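Local coordinates for protein kinase (Staphylococcus aureus subsp. aureus Mu50, PDB 3PY9) that is the extracellular PASTA-repeat region of the membrane Ser/Thr kinase PrkC, which probably binds muropeptides of the cell wall and so signals to the kinase, at residues A[216-221]-A[260-265]; A[235-240]-A[275-280]. All blocks are in the same frame, centred on the assembly; numbering follows the deposited sequence.

Along the chain, strand 217-223 comes first and strand 233-241 follows it. Strand 259-265 then returns to pair with the first, and contact 1 (216-221 with 260-265) closes a loop that contains strand 233-241. Strand 272-279 comes next and pairs with strand 233-241 in contact 2 (235-240 with 275-280). The two closures therefore cross. Contact 1 belongs to a two-stranded sheet and contact 2 to a larger antiparallel sheet, and the two sheets pack face to face with contact centres about 12 Å apart. Ile-263 rests on Val-237, Ile-239 and Tyr-275, and Leu-265 on Ile-239, forming part of the core between the two sheets.

Contact 1: residues A[216-221]-A[260-265]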
loop_
_atom_site.group_PDB
_atom_site.type_symbol
_atom_site.label_atom_id
_atom_site.label_comp_id
_atom_site.label_asym_id
_atom_site.label_seq_id
_atom_site.Cartn_x
_atom_site.Cartn_y
_atom_site.Cartn_z
ATOM N N THR A 216 -14.848 -10.316 -47.285
ATOM C CA THR A 216 -14.378 -8.953 -47.518
ATOM C C THR A 216 -15.495 -8.026 -48.000
ATOM O O THR A 216 -16.148 -8.290 -49.020
ATOM C CB THR A 216 -13.186 -8.922 -48.518
ATOM O OG1 THR A 216 -12.190 -9.862 -48.104
ATOM C CG2 THR A 216 -12.551 -7.531 -48.596
ATOM N N THR A 217 -15.708 -6.951 -47.244
ATOM C CA THR A 217 -16.616 -5.879 -47.620
ATOM C C THR A 217 -15.904 -4.540 -47.521
ATOM O O THR A 217 -15.107 -4.311 -46.602
ATOM C CB THR A 217 -17.869 -5.815 -46.714
ATOM O OG1 THR A 217 -17.656 -6.604 -45.537
ATOM C CG2 THR A 217 -19.096 -6.327 -47.444
ATOM N N THR A 218 -16.177 -3.668 -48.487
ATOM C CA THR A 218 -15.883 -2.256 -48.330
ATOM C C THR A 218 -17.220 -1.578 -48.071
ATOM O O THR A 218 -18.100 -1.546 -48.938
ATOM C CB THR A 218 -15.186 -1.651 -49.555
ATOM O OG1 THR A 218 -14.143 -2.528 -49.991
ATOM C CG2 THR A 218 -14.566 -0.318 -49.198
ATOM N N GLU A 219 -17.378 -1.091 -46.845
ATOM C CA GLU A 219 -18.544 -0.317 -46.475
ATOM C C GLU A 219 -18.237 1.148 -46.740
ATOM O O GLU A 219 -17.136 1.617 -46.462
ATOM C CB GLU A 219 -18.887 -0.544 -45.003
ATOM C CG GLU A 219 -19.434 -1.936 -44.705
ATOM C CD GLU A 219 -20.896 -2.132 -45.119
ATOM O OE1 GLU A 219 -21.644 -1.139 -45.274
ATOM O OE2 GLU A 219 -21.308 -3.298 -45.271
ATOM N N SER A 220 -19.203 1.854 -47.310
ATOM C CA SER A 220 -19.079 3.289 -47.516
ATOM C C SER A 220 -19.959 4.061 -46.543
ATOM O O SER A 220 -21.119 3.699 -46.320
ATOM C CB SER A 220 -19.444 3.659 -48.949
ATOM O OG SER A 220 -18.338 3.451 -49.797
ATOM N N VAL A 221 -19.394 5.121 -45.970
ATOM C CA VAL A 221 -20.151 6.057 -45.130
ATOM C C VAL A 221 -19.830 7.505 -45.531
ATOM O O VAL A 221 -18.659 7.857 -45.717
ATOM C CB VAL A 221 -19.908 5.807 -43.584
ATOM C CG1 VAL A 221 -18.439 5.921 -43.224
ATOM C CG2 VAL A 221 -20.732 6.752 -42.739
ATOM N N ARG A 260 -17.040 11.132 -48.302
ATOM C CA ARG A 260 -17.380 9.724 -48.423
ATOM C C ARG A 260 -16.138 8.955 -48.020
ATOM O O ARG A 260 -15.037 9.248 -48.480
ATOM C CB ARG A 260 -17.814 9.388 -49.867
ATOM C CG ARG A 260 -17.878 7.897 -50.221
ATOM C CD ARG A 260 -19.272 7.326 -50.038
ATOM N NE ARG A 260 -20.262 7.986 -50.898
ATOM C CZ ARG A 260 -21.560 7.673 -50.949
ATOM N NH1 ARG A 260 -22.054 6.693 -50.191
ATOM N NH2 ARG A 260 -22.371 8.350 -51.761
ATOM N N ILE A 261 -16.316 7.997 -47.126
ATOM C CA ILE A 261 -15.204 7.217 -46.596
ATOM C C ILE A 261 -15.524 5.747 -46.740
ATOM O O ILE A 261 -16.657 5.340 -46.551
ATOM C CB ILE A 261 -14.873 7.630 -45.129
ATOM C CG1 ILE A 261 -13.598 8.473 -45.107
ATOM C CG2 ILE A 261 -14.710 6.436 -44.186
ATOM C CD1 ILE A 261 -13.796 9.899 -45.583
ATOM N N ASP A 262 -14.517 4.969 -47.108
ATOM C CA ASP A 262 -14.688 3.541 -47.312
ATOM C C ASP A 262 -14.017 2.796 -46.176
ATOM O O ASP A 262 -12.914 3.140 -45.763
ATOM C CB ASP A 262 -14.118 3.124 -48.667
ATOM C CG ASP A 262 -14.615 3.999 -49.800
ATOM O OD1 ASP A 262 -15.823 4.278 -49.876
ATOM O OD2 ASP A 262 -13.789 4.425 -50.617
ATOM N N ILE A 263 -14.704 1.792 -45.649
ATOM C CA ILE A 263 -14.182 1.060 -44.504
ATOM C C ILE A 263 -14.088 -0.438 -44.804
ATOM O O ILE A 263 -15.097 -1.141 -44.767
ATOM C CB ILE A 263 -15.003 1.328 -43.227
ATOM C CG1 ILE A 263 -14.981 2.819 -42.877
ATOM C CG2 ILE A 263 -14.428 0.547 -42.079
ATOM C CD1 ILE A 263 -16.069 3.242 -41.937
ATOM N N PRO A 264 -12.876 -0.922 -45.144
ATOM C CA PRO A 264 -12.702 -2.352 -45.397
ATOM C C PRO A 264 -12.886 -3.190 -44.123
ATOM O O PRO A 264 -12.260 -2.902 -43.085
ATOM C CB PRO A 264 -11.260 -2.445 -45.912
ATOM C CG PRO A 264 -10.579 -1.244 -45.346
ATOM C CD PRO A 264 -11.617 -0.172 -45.331
ATOM N N LEU A 265 -13.754 -4.202 -44.211
ATOM C CA LEU A 265 -13.982 -5.157 -43.116
ATOM C C LEU A 265 -13.775 -6.611 -43.571
ATOM O O LEU A 265 -14.267 -7.020 -44.634
ATOM C CB LEU A 265 -15.391 -4.991 -42.534
ATOM C CG LEU A 265 -15.901 -3.584 -42.207
ATOM C CD1 LEU A 265 -17.394 -3.610 -42.038
ATOM C CD2 LEU A 265 -15.231 -3.024 -40.963
#
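Ser-220 and Asp-262 meet through their side chains in a non-hydrogen-bonded pair of two antiparallel strands. The Ser-220 hydroxyl OG donates to Asp-262 OD1 at 2.6 Å. It reaches the carboxylate on the anti side, 22° out of its plane. In Ser-220 the OG is swung away from the carbonyl carbon and lies beside the backbone N (chi1 -83°), on the same face of the sheet as Asp-262. Thr-218 stands on this face too, and its methyl CG2 meets Asp-262 CB at 3.5 Å, the two side chains slanting across each other. Arg-260, bent at chi2 and chi3, reaches across toward the neighbouring strand, and its CD lies 3.8 Å from Ser-220 CB. Its NE forms a salt bridge with Asp-222.

Three hydrogen-bonded pairs join the backbones: Thr-217 with Leu-265, Glu-219 with Ile-263, and Val-221 with Ile-261. Each gives two bonds. The Ile-263 N to Glu-219 O bond is 2.6 Å, whereas Glu-219 N sits well above the carbonyl plane of Ile-263 and bonds its O at 3.1 Å.

The other face is largely apolar. Val-221 CG1 touches Ile-263 CD1 at 3.8 Å and Ile-261 CG2 at 3.9 Å. Glu-219 lays its CG against Leu-265 CD1, also 3.8 Å away. The chain then bends at chi2, and OE1 forms a salt bridge with Lys-287.

This inner face packs on the larger sheet of the C-terminal PASTA-like domain. Ile-263 meets Val-237, Ile-239, Tyr-275 and Val-277, while Leu-265 reaches Ile-239 and Val-289 of strand 282-290.

Contact 2: residues A[235-240]-A[275-280]; sequences VKVYIK and YIVKVD
An antiparallel strand pair in the larger sheet of the C-terminal domain brings Tyr-238 against Ile-276 and Lys-278. Tyr-238 and Ile-276 form a hydrogen-bonded pair, with Tyr-238 N to Ile-276 O and Ile-276 N to Tyr-238 O both 2.8 Å. Lys-236 and Lys-278 form the next such pair. The extended aliphatic chain of Lys-278 crosses the Tyr-238 side chain at about a right angle, with CD 3.8 Å from ring atom CE2. With chi1 at -52°, Tyr-238 leans its ring to the side of its own N-H, so that the CD2 edge comes near Ile-276 O. On the same face a water accepts from Lys-236 NZ at 3.2 Å and donates a weak bond to Lys-278 O.

The domain belongs to a PASTA-like family of the E-set clan, and these strands lie centrally in its sheet. Strand 251-255 flanks strand 233-241 and strand 282-290 flanks strand 272-279. Backbone bonds join Val-235 to Phe-253 and Val-277 to Val-284.

The opposite face is buried. Val-235 CG1 meets Val-277 CG1 at 3.7 Å, and its other methyl, CG2, crosses to Val-279 CG2 at 4.0 Å. Val-237 and Val-277 run alongside each other, with CG1 of the first 4.2 Å from CG2 of the second. Ile-239 CG1 comes 4.2 Å from Tyr-275 CB, beyond which the Tyr-275 ring leads off toward Glu-219 and Val-221 of strand 217-223.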
loop_
_atom_site.group_PDB
_atom_site.type_symbol
_atom_site.label_atom_id
_atom_site.label_comp_id
_atom_site.label_asym_id
_atom_site.label_seq_id
_atom_site.Cartn_x
_atom_site.Cartn_y
_atom_site.Cartn_z
ATOM N N VAL A 235 -11.333 12.938 -37.851
ATOM C CA VAL A 235 -12.160 11.756 -37.947
ATOM C C VAL A 235 -11.340 10.581 -37.452
ATOM O O VAL A 235 -10.166 10.452 -37.792
ATOM C CB VAL A 235 -12.655 11.523 -39.391
ATOM C CG1 VAL A 235 -13.580 10.321 -39.472
ATOM C CG2 VAL A 235 -13.346 12.765 -39.895
ATOM N N LYS A 236 -11.965 9.751 -36.622
ATOM C CA LYS A 236 -11.361 8.512 -36.166
ATOM C C LYS A 236 -12.348 7.383 -36.397
ATOM O O LYS A 236 -13.506 7.437 -35.946
ATOM C CB LYS A 236 -10.955 8.607 -34.690
ATOM C CG LYS A 236 -9.754 9.506 -34.442
ATOM C CD LYS A 236 -9.357 9.524 -32.983
ATOM C CE LYS A 236 -8.569 10.791 -32.663
ATOM N NZ LYS A 236 -9.494 11.965 -32.499
ATOM N N VAL A 237 -11.876 6.377 -37.125
ATOM C CA VAL A 237 -12.644 5.209 -37.490
ATOM C C VAL A 237 -12.111 4.027 -36.674
ATOM O O VAL A 237 -10.906 3.721 -36.692
ATOM C CB VAL A 237 -12.527 4.923 -39.005
ATOM C CG1 VAL A 237 -13.526 3.853 -39.444
ATOM C CG2 VAL A 237 -12.732 6.210 -39.820
ATOM N N TYR A 238 -13.007 3.387 -35.934
ATOM C CA TYR A 238 -12.656 2.225 -35.114
ATOM C C TYR A 238 -13.387 1.037 -35.692
ATOM O O TYR A 238 -14.580 1.120 -35.970
ATOM C CB TYR A 238 -13.045 2.420 -33.643
ATOM C CG TYR A 238 -12.542 3.700 -33.018
ATOM C CD1 TYR A 238 -11.409 3.711 -32.205
ATOM C CD2 TYR A 238 -13.204 4.914 -33.242
ATOM C CE1 TYR A 238 -10.949 4.908 -31.623
ATOM C CE2 TYR A 238 -12.756 6.104 -32.678
ATOM C CZ TYR A 238 -11.630 6.101 -31.867
ATOM O OH TYR A 238 -11.207 7.297 -31.305
ATOM N N ILE A 239 -12.655 -0.055 -35.886
ATOM C CA ILE A 239 -13.186 -1.264 -36.521
ATOM C C ILE A 239 -13.091 -2.451 -35.565
ATOM O O ILE A 239 -12.092 -2.602 -34.869
ATOM C CB ILE A 239 -12.448 -1.560 -37.875
ATOM C CG1 ILE A 239 -13.085 -0.784 -39.013
ATOM C CG2 ILE A 239 -12.500 -3.013 -38.261
ATOM C CD1 ILE A 239 -12.542 0.606 -39.177
ATOM N N LYS A 240 -14.147 -3.262 -35.517
ATOM C CA LYS A 240 -14.096 -4.601 -34.903
ATOM C C LYS A 240 -14.361 -5.621 -36.001
ATOM O O LYS A 240 -15.464 -5.658 -36.530
ATOM C CB LYS A 240 -15.142 -4.756 -33.798
ATOM C CG LYS A 240 -14.912 -3.876 -32.584
ATOM C CD LYS A 240 -15.903 -4.173 -31.452
ATOM C CE LYS A 240 -15.668 -3.222 -30.278
ATOM N NZ LYS A 240 -16.836 -3.111 -29.356
ATOM N N TYR A 275 -18.131 -1.027 -37.458
ATOM C CA TYR A 275 -17.337 0.197 -37.427
ATOM C C TYR A 275 -18.018 1.310 -36.650
ATOM O O TYR A 275 -19.256 1.411 -36.639
ATOM C CB TYR A 275 -16.987 0.678 -38.830
ATOM C CG TYR A 275 -18.151 1.166 -39.662
ATOM C CD1 TYR A 275 -18.680 0.366 -40.666
ATOM C CD2 TYR A 275 -18.709 2.444 -39.465
ATOM C CE1 TYR A 275 -19.741 0.806 -41.452
ATOM C CE2 TYR A 275 -19.771 2.888 -40.227
ATOM C CZ TYR A 275 -20.280 2.063 -41.231
ATOM O OH TYR A 275 -21.332 2.477 -42.017
ATOM N N ILE A 276 -17.204 2.115 -35.981
ATOM C CA ILE A 276 -17.644 3.383 -35.426
ATOM C C ILE A 276 -16.817 4.460 -36.084
ATOM O O ILE A 276 -15.608 4.312 -36.218
ATOM C CB ILE A 276 -17.368 3.513 -33.909
ATOM C CG1 ILE A 276 -17.731 2.233 -33.144
ATOM C CG2 ILE A 276 -18.037 4.753 -33.356
ATOM C CD1 ILE A 276 -19.157 2.139 -32.738
ATOM N N VAL A 277 -17.474 5.550 -36.468
ATOM C CA VAL A 277 -16.810 6.739 -36.982
ATOM C C VAL A 277 -17.139 7.898 -36.048
ATOM O O VAL A 277 -18.301 8.298 -35.946
ATOM C CB VAL A 277 -17.318 7.123 -38.386
ATOM C CG1 VAL A 277 -16.635 8.395 -38.861
ATOM C CG2 VAL A 277 -17.119 5.988 -39.401
ATOM N N LYS A 278 -16.111 8.444 -35.409
ATOM C CA LYS A 278 -16.214 9.647 -34.578
ATOM C C LYS A 278 -15.593 10.871 -35.253
ATOM O O LYS A 278 -14.651 10.735 -36.045
ATOM C CB LYS A 278 -15.524 9.422 -33.237
ATOM C CG LYS A 278 -16.059 8.229 -32.467
ATOM C CD LYS A 278 -15.460 8.197 -31.081
ATOM C CE LYS A 278 -15.897 6.981 -30.311
ATOM N NZ LYS A 278 -15.129 6.939 -29.043
ATOM N N VAL A 279 -16.134 12.055 -34.941
ATOM C CA VAL A 279 -15.674 13.328 -35.499
ATOM C C VAL A 279 -15.472 14.282 -34.330
ATOM O O VAL A 279 -16.428 14.610 -33.612
ATOM C CB VAL A 279 -16.669 13.925 -36.560
ATOM C CG1 VAL A 279 -16.245 15.315 -36.967
ATOM C CG2 VAL A 279 -16.784 13.012 -37.814
ATOM N N ASP A 280 -14.229 14.709 -34.124
ATOM C CA ASP A 280 -13.878 15.445 -32.895
ATOM C C ASP A 280 -14.435 14.799 -31.606
ATOM O O ASP A 280 -15.000 15.487 -30.750
ATOM C CB ASP A 280 -14.356 16.894 -32.996
ATOM C CG ASP A 280 -13.494 17.728 -33.913
ATOM O OD1 ASP A 280 -12.354 17.344 -34.226
ATOM O OD2 ASP A 280 -13.958 18.791 -34.317
HETATM O O HOH W 1 -12.475 12.045 -33.714
#